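Putative hydrolase (PDB 4XUK) probably hydrolyses organophosphate triesters and lactones at a two-zinc centre of the metallo-beta-lactamase superfamily. Local coordinates at residues 6-11 with 15-20; 44-49 with 226-231; 107-112 with 138-143. The protein carries 2 engineered substitutions. One frame throughout, in Å; residues are numbered along the deposited sequence.

Contact 1 (6-11 with 15-20)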
# COMPACT_ATOMS: atom_id res chain seq x y z
N TYR A 6 8.02 1.94 -8.18
CA TYR A 6 8.37 0.53 -8.32
C TYR A 6 8.34 -0.08 -6.93
O TYR A 6 8.49 0.63 -5.93
CB TYR A 6 9.74 0.33 -8.99
CG TYR A 6 10.91 0.82 -8.18
CD1 TYR A 6 11.36 2.13 -8.30
CD2 TYR A 6 11.59 -0.04 -7.31
CE1 TYR A 6 12.44 2.59 -7.57
CE2 TYR A 6 12.68 0.42 -6.58
CZ TYR A 6 13.09 1.73 -6.72
OH TYR A 6 14.17 2.21 -6.00
N TYR A 7 8.13 -1.39 -6.87
CA TYR A 7 8.14 -2.10 -5.61
C TYR A 7 8.62 -3.51 -5.86
O TYR A 7 8.24 -4.13 -6.86
CB TYR A 7 6.73 -2.13 -4.97
CG TYR A 7 6.74 -2.92 -3.67
CD1 TYR A 7 7.13 -2.32 -2.48
CD2 TYR A 7 6.41 -4.27 -3.65
CE1 TYR A 7 7.16 -3.04 -1.29
CE2 TYR A 7 6.45 -4.99 -2.48
CZ TYR A 7 6.82 -4.37 -1.31
OH TYR A 7 6.87 -5.08 -0.14
N GLN A 8 9.46 -4.03 -4.96
CA GLN A 8 10.02 -5.36 -5.15
C GLN A 8 9.32 -6.38 -4.26
O GLN A 8 9.37 -6.27 -3.04
CB GLN A 8 11.53 -5.38 -4.83
CG GLN A 8 12.37 -4.35 -5.60
CD GLN A 8 12.53 -4.66 -7.07
OE1 GLN A 8 11.87 -5.55 -7.63
NE2 GLN A 8 13.44 -3.94 -7.73
N TYR A 9 8.68 -7.37 -4.89
CA TYR A 9 8.04 -8.46 -4.15
C TYR A 9 8.85 -9.74 -4.36
O TYR A 9 9.12 -10.12 -5.49
CB TYR A 9 6.59 -8.66 -4.62
CG TYR A 9 5.90 -9.81 -3.94
CD1 TYR A 9 5.40 -9.68 -2.65
CD2 TYR A 9 5.75 -11.04 -4.57
CE1 TYR A 9 4.77 -10.73 -2.01
CE2 TYR A 9 5.12 -12.10 -3.94
CZ TYR A 9 4.64 -11.93 -2.66
OH TYR A 9 4.02 -12.98 -2.02
N GLN A 10 9.25 -10.38 -3.27
CA GLN A 10 10.06 -11.60 -3.37
C GLN A 10 9.21 -12.85 -3.18
O GLN A 10 8.50 -13.00 -2.18
CB GLN A 10 11.19 -11.59 -2.34
CG GLN A 10 12.27 -12.65 -2.61
CD GLN A 10 13.22 -12.26 -3.72
OE1 GLN A 10 13.42 -11.07 -3.99
NE2 GLN A 10 13.83 -13.25 -4.37
N ALA A 11 9.29 -13.75 -4.16
CA ALA A 11 8.60 -15.03 -4.06
C ALA A 11 9.63 -16.13 -4.16
O ALA A 11 9.89 -16.66 -5.24
CB ALA A 11 7.58 -15.16 -5.17
N GLN A 15 12.02 -12.61 -8.09
CA GLN A 15 11.70 -11.24 -7.72
C GLN A 15 10.72 -10.70 -8.74
O GLN A 15 10.97 -10.76 -9.95
CB GLN A 15 12.95 -10.36 -7.68
CG GLN A 15 12.65 -8.91 -7.33
CD GLN A 15 13.89 -8.04 -7.23
OE1 GLN A 15 14.62 -7.86 -8.20
NE2 GLN A 15 14.14 -7.49 -6.05
N ILE A 16 9.59 -10.20 -8.25
CA ILE A 16 8.62 -9.53 -9.10
C ILE A 16 8.66 -8.04 -8.77
O ILE A 16 8.57 -7.65 -7.62
CB ILE A 16 7.20 -10.08 -8.85
CG1 ILE A 16 7.16 -11.57 -9.21
CG2 ILE A 16 6.18 -9.29 -9.66
CD1 ILE A 16 5.94 -12.32 -8.71
N THR A 17 8.82 -7.21 -9.80
CA THR A 17 8.84 -5.78 -9.59
C THR A 17 7.55 -5.17 -10.11
O THR A 17 7.26 -5.25 -11.31
CB THR A 17 10.01 -5.13 -10.34
OG1 THR A 17 11.23 -5.83 -10.04
CG2 THR A 17 10.16 -3.67 -9.92
N ALA A 18 6.78 -4.57 -9.21
CA ALA A 18 5.58 -3.84 -9.63
C ALA A 18 6.03 -2.52 -10.22
O ALA A 18 6.89 -1.85 -9.63
CB ALA A 18 4.66 -3.60 -8.44
N LEU A 19 5.47 -2.16 -11.37
CA LEU A 19 5.82 -0.92 -12.05
C LEU A 19 4.58 -0.08 -12.33
O LEU A 19 3.61 -0.58 -12.93
CB LEU A 19 6.52 -1.22 -13.38
CG LEU A 19 7.82 -2.02 -13.30
CD1 LEU A 19 8.37 -2.30 -14.70
CD2 LEU A 19 8.83 -1.26 -12.44
N LEU A 20 4.61 1.18 -11.91
CA LEU A 20 3.46 2.08 -12.08
C LEU A 20 3.54 2.81 -13.43
O LEU A 20 4.59 3.36 -13.78
CB LEU A 20 3.39 3.10 -10.94
CG LEU A 20 2.22 4.10 -10.96
CD1 LEU A 20 0.87 3.38 -10.92
CD2 LEU A 20 2.30 5.10 -9.83
O HOH W 1 13.04 -8.59 -3.48
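Strand 6-11 and the 15-20 part of strand 14-26 run antiparallel as the two arms of a beta hairpin, their axes 4.5 Å apart at closest approach with 158° between their directions. Tyr7 and Ala18 form one hydrogen-bonded pair; Tyr9 and Ile16 form the next, with Tyr9 N to Ile16 O at 2.7 Å and Ile16 N to Tyr9 O at 2.8 Å. Tyr6, Gln8 and Gln10 form the non-hydrogen-bonded pairs with Leu19, Thr17 and Gln15, whose side chains share one face of the sheet. There Gln8, bent at chi2 (-71°), folds its amide back over the neighbouring strand, where OE1 accepts a short bond of 2.5 Å from Thr17 OG1, which stands slightly off the carbonyl plane. The amide of Gln15 stacks on that of Gln8 with planes 12° apart, while its OE1 is bonded to Tyr96 OH. One water links Gln10 OE1 to Gln15 NE2, and Gln10 NE2 bonds to Gly12 O in the turn. On the opposite face Ile16 CD1 meets the ring edge of Tyr9, 4.3 Å from CD2, and Tyr9 OH goes on to Glu211. Strand 6-11 is outermost in its sheet within the chain, and Gln8 N bonds to Gln2 of the second subunit; 15-20 is paired on its other side with strand 54-64. Leu19 packs on helix 87-93, whereas Ile16 meets strand 211-215 of the other sheet.

Contact 2 (44-49 with 226-231)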
# COMPACT_ATOMS: atom_id res chain seq x y z
N LYS A 44 -17.74 5.15 -0.72
CA LYS A 44 -17.62 5.84 0.55
C LYS A 44 -17.04 4.94 1.63
O LYS A 44 -16.27 5.40 2.47
CB LYS A 44 -18.98 6.39 0.99
CG LYS A 44 -19.40 7.66 0.28
CD LYS A 44 -20.84 8.01 0.64
CE LYS A 44 -21.19 9.44 0.24
NZ LYS A 44 -22.08 9.47 -0.96
N LYS A 45 -17.40 3.65 1.62
CA LYS A 45 -16.83 2.71 2.58
C LYS A 45 -15.31 2.66 2.43
O LYS A 45 -14.58 2.60 3.43
CB LYS A 45 -17.44 1.31 2.38
CG LYS A 45 -16.51 0.16 2.80
CD LYS A 45 -17.12 -1.20 2.48
CE LYS A 45 -16.14 -2.34 2.76
NZ LYS A 45 -16.66 -3.68 2.37
N TYR A 46 -14.84 2.72 1.19
CA TYR A 46 -13.41 2.61 0.93
C TYR A 46 -12.74 3.98 0.83
O TYR A 46 -11.59 4.08 0.37
CB TYR A 46 -13.16 1.83 -0.36
CG TYR A 46 -13.41 0.34 -0.27
CD1 TYR A 46 -12.41 -0.53 0.18
CD2 TYR A 46 -14.62 -0.21 -0.66
CE1 TYR A 46 -12.64 -1.90 0.24
CE2 TYR A 46 -14.85 -1.56 -0.60
CZ TYR A 46 -13.86 -2.41 -0.15
OH TYR A 46 -14.10 -3.77 -0.10
N TYR A 47 -13.45 5.02 1.27
CA TYR A 47 -12.92 6.38 1.22
C TYR A 47 -12.34 6.70 -0.16
O TYR A 47 -11.17 7.08 -0.30
CB TYR A 47 -11.91 6.58 2.34
CG TYR A 47 -12.57 6.57 3.71
CD1 TYR A 47 -12.84 5.37 4.37
CD2 TYR A 47 -12.94 7.75 4.33
CE1 TYR A 47 -13.44 5.36 5.61
CE2 TYR A 47 -13.53 7.75 5.56
CZ TYR A 47 -13.78 6.55 6.19
OH TYR A 47 -14.38 6.57 7.43
N ALA A 48 -13.17 6.50 -1.17
CA ALA A 48 -12.75 6.57 -2.57
C ALA A 48 -13.81 7.29 -3.39
O ALA A 48 -13.85 7.12 -4.62
CB ALA A 48 -12.54 5.14 -3.11
N ASP A 49 -14.65 8.04 -2.73
CA ASP A 49 -15.78 8.73 -3.35
C ASP A 49 -15.45 10.16 -3.77
O ASP A 49 -16.22 11.04 -3.56
CB ASP A 49 -17.00 8.72 -2.43
CG ASP A 49 -18.34 8.83 -3.21
OD1 ASP A 49 -18.44 8.44 -4.37
OD2 ASP A 49 -19.29 9.35 -2.62
N GLN A 226 -16.08 -3.83 -7.41
CA GLN A 226 -16.07 -5.18 -7.96
C GLN A 226 -15.54 -6.26 -7.01
O GLN A 226 -15.46 -7.43 -7.37
CB GLN A 226 -15.31 -5.20 -9.29
CG GLN A 226 -15.96 -4.35 -10.36
CD GLN A 226 -15.04 -4.14 -11.54
OE1 GLN A 226 -13.94 -3.62 -11.38
NE2 GLN A 226 -15.47 -4.56 -12.71
N PHE A 227 -15.19 -5.86 -5.79
CA PHE A 227 -14.93 -6.86 -4.76
C PHE A 227 -16.15 -7.07 -3.86
O PHE A 227 -16.55 -8.21 -3.62
CB PHE A 227 -13.66 -6.53 -3.95
CG PHE A 227 -12.39 -7.03 -4.60
CD1 PHE A 227 -11.86 -6.39 -5.72
CD2 PHE A 227 -11.73 -8.16 -4.11
CE1 PHE A 227 -10.70 -6.85 -6.33
CE2 PHE A 227 -10.56 -8.63 -4.72
CZ PHE A 227 -10.05 -7.97 -5.83
N ASP A 228 -16.75 -5.98 -3.38
CA ASP A 228 -18.00 -6.09 -2.61
C ASP A 228 -19.13 -6.63 -3.48
O ASP A 228 -19.98 -7.39 -3.01
CB ASP A 228 -18.40 -4.73 -2.03
CG ASP A 228 -17.47 -4.26 -0.92
OD1 ASP A 228 -16.31 -4.74 -0.85
OD2 ASP A 228 -17.89 -3.39 -0.12
N ARG A 229 -19.15 -6.23 -4.76
CA ARG A 229 -20.16 -6.70 -5.69
C ARG A 229 -19.51 -7.24 -6.96
O ARG A 229 -19.56 -6.60 -8.01
CB ARG A 229 -21.11 -5.55 -6.03
CG ARG A 229 -22.42 -6.01 -6.63
CD ARG A 229 -23.42 -6.34 -5.53
NE ARG A 229 -23.78 -5.13 -4.80
CZ ARG A 229 -24.94 -4.49 -4.93
NH1 ARG A 229 -25.88 -4.96 -5.75
NH2 ARG A 229 -25.16 -3.39 -4.23
N PRO A 230 -18.92 -8.45 -6.89
CA PRO A 230 -18.12 -8.97 -8.00
C PRO A 230 -18.92 -9.18 -9.30
O PRO A 230 -18.30 -9.29 -10.36
CB PRO A 230 -17.61 -10.32 -7.48
CG PRO A 230 -18.56 -10.71 -6.41
CD PRO A 230 -19.00 -9.41 -5.77
N GLU A 231 -20.23 -9.21 -9.24
CA GLU A 231 -21.10 -9.32 -10.41
C GLU A 231 -21.18 -8.05 -11.25
O GLU A 231 -21.74 -8.05 -12.26
CB GLU A 231 -22.47 -9.80 -9.99
CG GLU A 231 -23.22 -8.80 -9.17
CD GLU A 231 -23.06 -8.94 -7.65
OE1 GLU A 231 -24.06 -8.68 -6.99
OE2 GLU A 231 -21.99 -9.26 -7.13
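Lys45 and Tyr46 converge on the carboxylate of Asp228 where helix 36-45 ends in a Schellman motif, with Tyr47 at positive phi as its C-prime residue. The motif is defined by two backbone bonds, Ala48 N to Leu43 O and Tyr47 N to Lys44 O. Asp228 belongs to the short helix 225-228, and its side chain meets those of Lys45 and Tyr46 from opposite directions. The backbones stay well separated, the nearest CA atoms, of Lys45 and Asp228, being 10.3 Å apart, which makes this a contact of side-chain ends. Lys45 spans the distance with its chain extended from CG onward, and its NZ forms a salt bridge with Asp228 OD2 at 2.8 Å. The phenol of Tyr46 arrives with its ring edge toward the acid: Asp228 CG lies in the plane of the ring, whereas the carboxylate plane is turned 53° from it. With Lys45 NZ on OD2 and the Tyr46 hydroxyl on OD1, each oxygen has its own donor, and this two-point grip should restrict rotation of the carboxylate; the ammonium and hydroxyl would probably also favour its charged form. Thr224 touches Tyr46, Ile42 packs against Asp228, and Ile285 of the second subunit packs on Tyr46, placing the join beside the subunit interface. Tyr46 OH donates to Asp228 OD1 over a short 2.5 Å, on the syn side and 23° out of the carboxylate plane.

Contact 3 (107-112 with 138-143). With ZN (zinc ion), chain D; ZN (zinc ion), chain C.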
# COMPACT_ATOMS: atom_id res chain seq x y z
N THR A 107 -1.46 -9.53 -21.46
CA THR A 107 -2.73 -10.14 -21.07
C THR A 107 -3.77 -9.93 -22.15
O THR A 107 -4.61 -10.80 -22.39
CB THR A 107 -3.24 -9.58 -19.73
OG1 THR A 107 -3.35 -8.15 -19.81
CG2 THR A 107 -2.30 -9.98 -18.60
N HIS A 108 -3.70 -8.77 -22.80
CA HIS A 108 -4.56 -8.42 -23.93
C HIS A 108 -3.97 -7.19 -24.63
O HIS A 108 -2.99 -6.62 -24.17
CB HIS A 108 -6.01 -8.16 -23.50
CG HIS A 108 -6.17 -7.09 -22.46
ND1 HIS A 108 -5.41 -7.05 -21.31
CD2 HIS A 108 -7.03 -6.04 -22.38
CE1 HIS A 108 -5.79 -6.01 -20.58
NE2 HIS A 108 -6.76 -5.39 -21.21
N LEU A 109 -4.60 -6.78 -25.73
CA LEU A 109 -4.03 -5.73 -26.56
C LEU A 109 -4.66 -4.34 -26.38
O LEU A 109 -4.47 -3.47 -27.23
CB LEU A 109 -4.08 -6.14 -28.05
CG LEU A 109 -3.24 -7.35 -28.44
CD1 LEU A 109 -3.51 -7.77 -29.89
CD2 LEU A 109 -1.77 -7.05 -28.27
N HIS A 110 -5.39 -4.12 -25.28
CA HIS A 110 -5.82 -2.76 -24.97
C HIS A 110 -4.56 -1.88 -24.86
O HIS A 110 -3.52 -2.35 -24.40
CB HIS A 110 -6.70 -2.71 -23.69
CG HIS A 110 -8.16 -2.88 -23.97
ND1 HIS A 110 -9.08 -3.22 -22.99
CD2 HIS A 110 -8.87 -2.77 -25.12
CE1 HIS A 110 -10.28 -3.32 -23.53
NE2 HIS A 110 -10.19 -3.04 -24.82
N PRO A 111 -4.65 -0.62 -25.31
CA PRO A 111 -3.47 0.25 -25.39
C PRO A 111 -2.73 0.46 -24.06
O PRO A 111 -1.52 0.69 -24.09
CB PRO A 111 -4.05 1.57 -25.89
CG PRO A 111 -5.23 1.13 -26.75
CD PRO A 111 -5.82 -0.01 -25.97
N ASP A 112 -3.43 0.38 -22.93
CA ASP A 112 -2.76 0.59 -21.65
C ASP A 112 -2.00 -0.65 -21.19
O ASP A 112 -1.47 -0.70 -20.08
CB ASP A 112 -3.76 1.08 -20.60
CG ASP A 112 -4.96 0.16 -20.47
OD1 ASP A 112 -5.51 -0.26 -21.51
OD2 ASP A 112 -5.35 -0.14 -19.33
N SER A 138 -6.13 -12.30 -33.22
CA SER A 138 -7.13 -12.49 -34.27
C SER A 138 -8.22 -11.42 -34.24
O SER A 138 -8.59 -10.87 -35.29
CB SER A 138 -7.77 -13.87 -34.16
OG SER A 138 -6.88 -14.87 -34.59
N PHE A 139 -8.71 -11.09 -33.05
CA PHE A 139 -9.77 -10.10 -32.93
C PHE A 139 -9.32 -8.70 -33.33
O PHE A 139 -10.06 -7.98 -34.01
CB PHE A 139 -10.32 -10.08 -31.50
CG PHE A 139 -11.25 -8.93 -31.22
CD1 PHE A 139 -12.57 -8.95 -31.68
CD2 PHE A 139 -10.82 -7.83 -30.49
CE1 PHE A 139 -13.43 -7.90 -31.41
CE2 PHE A 139 -11.68 -6.77 -30.22
CZ PHE A 139 -12.99 -6.81 -30.68
N TRP A 140 -8.13 -8.31 -32.91
CA TRP A 140 -7.65 -6.94 -33.14
C TRP A 140 -6.98 -6.70 -34.50
O TRP A 140 -6.85 -5.55 -34.92
CB TRP A 140 -6.68 -6.52 -32.04
CG TRP A 140 -7.33 -6.36 -30.70
CD1 TRP A 140 -7.20 -7.19 -29.63
CD2 TRP A 140 -8.20 -5.30 -30.30
NE1 TRP A 140 -7.95 -6.71 -28.58
CE2 TRP A 140 -8.57 -5.55 -28.97
CE3 TRP A 140 -8.71 -4.17 -30.94
CZ2 TRP A 140 -9.42 -4.70 -28.26
CZ3 TRP A 140 -9.56 -3.33 -30.24
CH2 TRP A 140 -9.91 -3.60 -28.92
N LEU A 141 -6.53 -7.76 -35.16
CA LEU A 141 -5.70 -7.60 -36.36
C LEU A 141 -6.36 -8.11 -37.65
O LEU A 141 -5.73 -8.14 -38.71
CB LEU A 141 -4.32 -8.23 -36.14
CG LEU A 141 -3.52 -7.63 -34.97
CD1 LEU A 141 -2.20 -8.36 -34.70
CD2 LEU A 141 -3.27 -6.17 -35.20
N ASP A 142 -7.63 -8.49 -37.56
CA ASP A 142 -8.41 -8.89 -38.74
C ASP A 142 -9.17 -7.69 -39.31
O ASP A 142 -10.00 -7.09 -38.62
CB ASP A 142 -9.39 -10.01 -38.37
CG ASP A 142 -10.32 -10.41 -39.52
OD1 ASP A 142 -10.08 -10.03 -40.69
OD2 ASP A 142 -11.29 -11.15 -39.24
N PRO A 143 -8.85 -7.36 -40.54
CA PRO A 143 -9.49 -6.27 -41.28
C PRO A 143 -10.98 -6.46 -41.52
O PRO A 143 -11.59 -5.54 -41.95
CB PRO A 143 -8.76 -6.29 -42.60
CG PRO A 143 -8.24 -7.65 -42.71
CD PRO A 143 -7.85 -8.04 -41.35
ZN ZN D . -8.26 -3.69 -20.78
ZN ZN C . -6.42 -2.13 -18.82
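With chi1 at -68°, Trp140 sets its CG opposite its own carbonyl carbon and extends the indole from helix 134-141 to Leu109 and His110; Leu109, at -65°, makes the same choice and slides past it in the reverse direction. Two Leu109 carbons, CB and CD1, both lie 3.7 Å from Trp140 CD1 on the five-membered ring. Farther along, His110 CD2 is 3.7 Å from Trp140 CZ2. The imidazole and the six-membered ring meet rim to rim, with planes at 63° and centroids 5.7 Å apart, so neither stacks on the other. Phe139 lies over one face of the indole, whose NE1 bonds to Glu136, and Ile164 of helix 151-173 touches Leu109 and Trp140. Segment 107-112 carries the HxHxD part of the superfamily's HxHxDH zinc motif. His108 NE2 and His110 ND1 bind one zinc ion, completed by His197 and Asp218; Asp112 OD2 binds the second, with His113, Asp218 and His265. His108 ND1 donates to Thr107 OG1 at 2.8 Å, which, together with the NE2-zinc bond, holds the imidazole's rotation. No hydrogen bond crosses the contact: Trp140, a second-shell residue, packs its six-membered rim along the CD2-NE2 side of His110, consistent with steering that ring while ND1 stays on zinc.

In the fold
From the N terminus, contact 1 closes first, a hairpin with three residues between its segments at the outer margin of the first mixed sheet. Strand 14-26 then leads to helix 36-45, whose end opens contact 2. That contact closes after 176 intervening residues at helix 225-228, joining a helix early in the chain to one that follows the strands 202-208 and 211-215 of the second sheet. Contact 3 is nested inside this long loop and links the zinc-binding segment after strand 103-105 to helix 134-141. No two of the contacts touch: contacts 1 and 3 lie on opposite sides of the chain's centre, their centres about 27 Å apart. Contacts 1 and 2 both reach the second subunit; contact 3 does not.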